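Local coordinates for protein inositol-3-phosphate synthase (Caenorhabditis elegans, PDB 1VKO) that belongs to the inositol-phosphate synthase family, has a Rossmann-like domain and binds nicotinamide-adenine-dinucleotide, at residues A[197-202]-A[279-284]. Residues are numbered along the deposited sequence; the frame is centred on the assembly and turned at random.
Sequences IYYPDF and VSPSNI. With NAD (nicotinamide-adenine-dinucleotide), chain G.
P281, the first residue of helix 281-291, packs its CG against the Y199 ring and its CD against F202, while its CB meets I197 CG2. Y199 and P281 run past each other in opposite directions, and the tightest carbon pair is Y199 CD2 to P281 CG, 3.4 Å. F202 takes the helix start over a ring face: S280 CA stands above the centre, 3.8 Å from the F202 ring centroid and 13° off its normal, a CH-pi contact. P281 CD makes a second, off-centre one with the same ring. S280 CB adds to the cover at 3.5 Å from F202 CD2.

One turn into the helix, I284 sends its two branches to different partners. CG2, anti to the backbone N, lies 3.6 Å from I197 CD1; CD1 reaches the Y199 ring at its edge, 3.6 Å from Y199 CE2. I197 turns CG1 anti to its own carbonyl carbon (chi1 -59°), with CD1 extended onto I284, while its CG2 also covers one face of the Y199 ring near the rim. The phenol OH of Y199 is hydrogen-bonded to H223 of helix 220-238, and R253 makes a cation-pi contact with F202.

S280 is the N-cap residue. Its backbone N donates to N283 OD1 over 3.2 Å, from above the amide's carbonyl plane, and its OG is hydrogen-bonded to E252. Across the two segments no hydrogen bond forms, so apolar and CH-pi packing joins them; the hydroxyls of Y199 and S280 are satisfied outside the two segments, by H223 and E252. The backbone O of I197 accepts a weak hydrogen bond from adenine N6A of the NAD, 2.9 Å; this packing against helix 281-291 therefore probably helps position the loop that meets the adenine.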
ATOM      1  N   ILE A 197      33.411   7.738  26.016  1.00 23.99           N
ATOM      2  CA  ILE A 197      32.773   7.783  27.318  1.00 22.64           C
ATOM      3  C   ILE A 197      31.635   6.799  27.188  1.00 24.90           C
ATOM      4  O   ILE A 197      30.913   6.842  26.202  1.00 28.70           O
ATOM      5  CB  ILE A 197      32.236   9.202  27.534  1.00 22.64           C
ATOM      6  CG1 ILE A 197      33.371  10.202  27.445  1.00 24.71           C
ATOM      7  CG2 ILE A 197      31.520   9.356  28.872  1.00 20.92           C
ATOM      8  CD1 ILE A 197      32.886  11.623  27.410  1.00 36.86           C
ATOM      9  N   TYR A 198      31.464   5.915  28.174  1.00 26.26           N
ATOM     10  CA  TYR A 198      30.328   4.994  28.215  1.00 23.16           C
ATOM     11  C   TYR A 198      29.642   5.100  29.569  1.00 24.04           C
ATOM     12  O   TYR A 198      30.200   4.662  30.560  1.00 27.58           O
ATOM     13  CB  TYR A 198      30.842   3.569  27.972  1.00 22.79           C
ATOM     14  CG  TYR A 198      29.797   2.465  28.098  1.00 28.35           C
ATOM     15  CD1 TYR A 198      28.527   2.616  27.558  1.00 21.34           C
ATOM     16  CD2 TYR A 198      30.085   1.274  28.748  1.00 22.82           C
ATOM     17  CE1 TYR A 198      27.582   1.633  27.668  1.00 28.42           C
ATOM     18  CE2 TYR A 198      29.134   0.276  28.857  1.00 24.16           C
ATOM     19  CZ  TYR A 198      27.891   0.464  28.307  1.00 31.95           C
ATOM     20  OH  TYR A 198      26.912  -0.495  28.404  1.00 37.91           O
ATOM     21  N   TYR A 199      28.435   5.662  29.638  1.00 24.46           N
ATOM     22  CA  TYR A 199      27.677   5.627  30.893  1.00 25.18           C
ATOM     23  C   TYR A 199      26.434   4.740  30.682  1.00 29.30           C
ATOM     24  O   TYR A 199      25.415   5.212  30.157  1.00 31.37           O
ATOM     25  CB  TYR A 199      27.287   7.038  31.381  1.00 23.37           C
ATOM     26  CG  TYR A 199      28.435   8.038  31.570  1.00 26.07           C
ATOM     27  CD1 TYR A 199      29.748   7.620  31.818  1.00 24.67           C
ATOM     28  CD2 TYR A 199      28.192   9.400  31.538  1.00 26.02           C
ATOM     29  CE1 TYR A 199      30.771   8.536  31.997  1.00 26.38           C
ATOM     30  CE2 TYR A 199      29.212  10.319  31.699  1.00 29.86           C
ATOM     31  CZ  TYR A 199      30.502   9.889  31.919  1.00 27.13           C
ATOM     32  OH  TYR A 199      31.519  10.826  32.095  1.00 33.42           O
ATOM     33  N   PRO A 200      26.508   3.467  31.075  1.00 30.16           N
ATOM     34  CA  PRO A 200      25.532   2.458  30.631  1.00 30.41           C
ATOM     35  C   PRO A 200      24.079   2.950  30.725  1.00 32.64           C
ATOM     36  O   PRO A 200      23.253   2.695  29.842  1.00 31.41           O
ATOM     37  CB  PRO A 200      25.771   1.312  31.605  1.00 29.34           C
ATOM     38  CG  PRO A 200      27.230   1.441  31.967  1.00 26.54           C
ATOM     39  CD  PRO A 200      27.501   2.905  32.011  1.00 28.19           C
ATOM     40  N   ASP A 201      23.808   3.685  31.793  1.00 35.84           N
ATOM     41  CA  ASP A 201      22.495   4.234  32.138  1.00 35.84           C
ATOM     42  C   ASP A 201      21.855   5.252  31.158  1.00 35.45           C
ATOM     43  O   ASP A 201      20.626   5.532  31.248  1.00 36.40           O
ATOM     44  CB  ASP A 201      22.560   4.791  33.581  1.00 40.68           C
ATOM     45  CG  ASP A 201      23.998   5.339  33.981  1.00 55.90           C
ATOM     46  OD1 ASP A 201      25.051   4.683  33.692  1.00 58.20           O
ATOM     47  OD2 ASP A 201      24.160   6.429  34.608  1.00 67.09           O
ATOM     48  N   PHE A 202      22.633   5.792  30.215  1.00 29.64           N
ATOM     49  CA  PHE A 202      22.085   6.734  29.212  1.00 23.33           C
ATOM     50  C   PHE A 202      21.667   6.110  27.875  1.00 23.76           C
ATOM     51  O   PHE A 202      21.081   6.810  27.059  1.00 22.96           O
ATOM     52  CB  PHE A 202      23.000   7.973  28.986  1.00 24.90           C
ATOM     53  CG  PHE A 202      23.000   8.970  30.140  1.00 21.28           C
ATOM     54  CD1 PHE A 202      23.809   8.780  31.240  1.00 24.21           C
ATOM     55  CD2 PHE A 202      22.171  10.089  30.125  1.00 22.06           C
ATOM     56  CE1 PHE A 202      23.784   9.661  32.337  1.00 20.08           C
ATOM     57  CE2 PHE A 202      22.167  10.981  31.201  1.00 18.41           C
ATOM     58  CZ  PHE A 202      22.972  10.765  32.295  1.00 22.65           C
ATOM     59  N   VAL A 279      24.327  14.037  34.002  1.00 24.79           N
ATOM     60  CA  VAL A 279      25.195  14.649  33.005  1.00 25.01           C
ATOM     61  C   VAL A 279      25.596  13.544  32.034  1.00 23.06           C
ATOM     62  O   VAL A 279      26.300  12.620  32.408  1.00 23.89           O
ATOM     63  CB  VAL A 279      26.434  15.318  33.661  1.00 24.58           C
ATOM     64  CG1 VAL A 279      27.441  15.788  32.612  1.00 26.62           C
ATOM     65  CG2 VAL A 279      25.997  16.480  34.535  1.00 21.17           C
ATOM     66  N   SER A 280      25.098  13.634  30.806  1.00 21.71           N
ATOM     67  CA  SER A 280      25.260  12.578  29.825  1.00 20.18           C
ATOM     68  C   SER A 280      26.619  12.602  29.140  1.00 19.03           C
ATOM     69  O   SER A 280      27.285  13.641  29.114  1.00 26.20           O
ATOM     70  CB  SER A 280      24.163  12.672  28.762  1.00 17.85           C
ATOM     71  OG  SER A 280      24.488  13.619  27.754  1.00 27.30           O
ATOM     72  N   PRO A 281      27.002  11.473  28.546  1.00 19.30           N
ATOM     73  CA  PRO A 281      28.151  11.399  27.653  1.00 17.54           C
ATOM     74  C   PRO A 281      28.044  12.443  26.543  1.00 21.49           C
ATOM     75  O   PRO A 281      29.060  13.043  26.162  1.00 19.64           O
ATOM     76  CB  PRO A 281      28.001  10.011  27.053  1.00 15.96           C
ATOM     77  CG  PRO A 281      27.383   9.225  28.197  1.00 10.97           C
ATOM     78  CD  PRO A 281      26.346  10.149  28.691  1.00 20.72           C
ATOM     79  N   SER A 282      26.827  12.665  26.038  1.00 18.67           N
ATOM     80  CA  SER A 282      26.634  13.629  24.972  1.00 20.94           C
ATOM     81  C   SER A 282      26.768  15.044  25.464  1.00 18.54           C
ATOM     82  O   SER A 282      27.069  15.905  24.674  1.00 22.99           O
ATOM     83  CB  SER A 282      25.317  13.436  24.227  1.00 20.50           C
ATOM     84  OG  SER A 282      24.226  13.941  24.960  1.00 24.05           O
ATOM     85  N   ASN A 283      26.561  15.282  26.759  1.00 18.18           N
ATOM     86  CA  ASN A 283      26.812  16.606  27.351  1.00 17.31           C
ATOM     87  C   ASN A 283      28.312  16.879  27.382  1.00 20.00           C
ATOM     88  O   ASN A 283      28.730  17.986  27.124  1.00 22.76           O
ATOM     89  CB  ASN A 283      26.317  16.660  28.784  1.00 17.67           C
ATOM     90  CG  ASN A 283      24.790  16.868  28.907  1.00 21.69           C
ATOM     91  OD1 ASN A 283      24.223  16.613  29.960  1.00 27.63           O
ATOM     92  ND2 ASN A 283      24.146  17.351  27.857  1.00 19.38           N
ATOM     93  N   ILE A 284      29.104  15.857  27.698  1.00 19.65           N
ATOM     94  CA  ILE A 284      30.546  16.002  27.857  1.00 21.52           C
ATOM     95  C   ILE A 284      31.208  16.259  26.510  1.00 23.38           C
ATOM     96  O   ILE A 284      31.936  17.235  26.376  1.00 26.34           O
ATOM     97  CB  ILE A 284      31.185  14.822  28.672  1.00 23.10           C
ATOM     98  CG1 ILE A 284      30.662  14.867  30.127  1.00 18.02           C
ATOM     99  CG2 ILE A 284      32.686  14.981  28.748  1.00 19.13           C
ATOM    100  CD1 ILE A 284      30.680  13.549  30.856  1.00 27.69           C
TER
HETATM  101  PA  NAD G 601      24.463   2.426  14.929  1.00 25.23           P
HETATM  102  O1A NAD G 601      24.220   1.545  16.059  1.00 15.07           O
HETATM  103  O2A NAD G 601      24.838   1.606  13.765  1.00 18.41           O
HETATM  104  O5B NAD G 601      25.577   3.465  15.372  1.00 28.60           O
HETATM  105  C5B NAD G 601      25.792   3.737  16.725  1.00 24.71           C
HETATM  106  C4B NAD G 601      27.278   3.588  16.988  1.00 16.86           C
HETATM  107  O4B NAD G 601      27.626   4.441  18.055  1.00 27.42           O
HETATM  108  C3B NAD G 601      27.650   2.194  17.410  1.00 19.58           C
HETATM  109  O3B NAD G 601      28.929   1.985  16.834  1.00 17.06           O
HETATM  110  C2B NAD G 601      27.868   2.256  18.895  1.00 17.79           C
HETATM  111  O2B NAD G 601      29.052   1.493  19.120  1.00 24.24           O
HETATM  112  C1B NAD G 601      28.213   3.727  19.104  1.00 17.26           C
HETATM  113  N9A NAD G 601      27.985   4.361  20.428  1.00 16.04           N
HETATM  114  C8A NAD G 601      26.981   4.180  21.331  1.00 29.17           C
HETATM  115  N7A NAD G 601      27.226   4.969  22.401  1.00 22.19           N
HETATM  116  C5A NAD G 601      28.366   5.662  22.226  1.00 27.77           C
HETATM  117  C6A NAD G 601      29.091   6.573  23.014  1.00 32.19           C
HETATM  118  N6A NAD G 601      28.735   6.923  24.261  1.00 28.02           N
HETATM  119  N1A NAD G 601      30.267   7.079  22.522  1.00 14.67           N
HETATM  120  C2A NAD G 601      30.741   6.683  21.305  1.00 25.60           C
HETATM  121  N3A NAD G 601      30.045   5.770  20.579  1.00 14.80           N
HETATM  122  C4A NAD G 601      28.869   5.262  21.004  1.00 27.36           C
HETATM  123  O3  NAD G 601      23.188   3.374  14.610  1.00 18.80           O
HETATM  124  PN  NAD G 601      23.187   4.300  13.315  1.00 17.82           P
HETATM  125  O1N NAD G 601      24.608   4.560  12.962  1.00 34.71           O
HETATM  126  O2N NAD G 601      22.308   3.671  12.326  1.00 16.31           O
HETATM  127  O5D NAD G 601      22.635   5.745  13.803  1.00 21.97           O
HETATM  128  C5D NAD G 601      23.144   6.363  14.973  1.00 24.86           C
HETATM  129  C4D NAD G 601      22.205   7.416  15.592  1.00 24.67           C
HETATM  130  O4D NAD G 601      21.715   8.283  14.599  1.00 27.08           O
HETATM  131  C3D NAD G 601      20.980   6.827  16.300  1.00 23.94           C
HETATM  132  O3D NAD G 601      20.752   7.552  17.476  1.00 29.51           O
HETATM  133  C2D NAD G 601      19.839   7.197  15.387  1.00 31.80           C
HETATM  134  O2D NAD G 601      18.593   7.417  16.028  1.00 36.09           O
HETATM  135  C1D NAD G 601      20.337   8.496  14.815  1.00 28.92           C
HETATM  136  N1N NAD G 601      19.526   8.736  13.627  1.00 25.40           N
HETATM  137  C2N NAD G 601      19.578   7.866  12.582  1.00 13.40           C
HETATM  138  C3N NAD G 601      18.781   8.099  11.484  1.00 19.34           C
HETATM  139  C7N NAD G 601      19.147   7.365  10.251  1.00 25.56           C
HETATM  140  O7N NAD G 601      20.201   6.431  10.395  1.00 31.73           O
HETATM  141  N7N NAD G 601      18.511   7.622   9.101  1.00 25.15           N
HETATM  142  C4N NAD G 601      17.936   9.225  11.423  1.00 16.31           C
HETATM  143  C5N NAD G 601      17.886  10.083  12.499  1.00 15.55           C
HETATM  144  C6N NAD G 601      18.690   9.825  13.620  1.00 18.21           C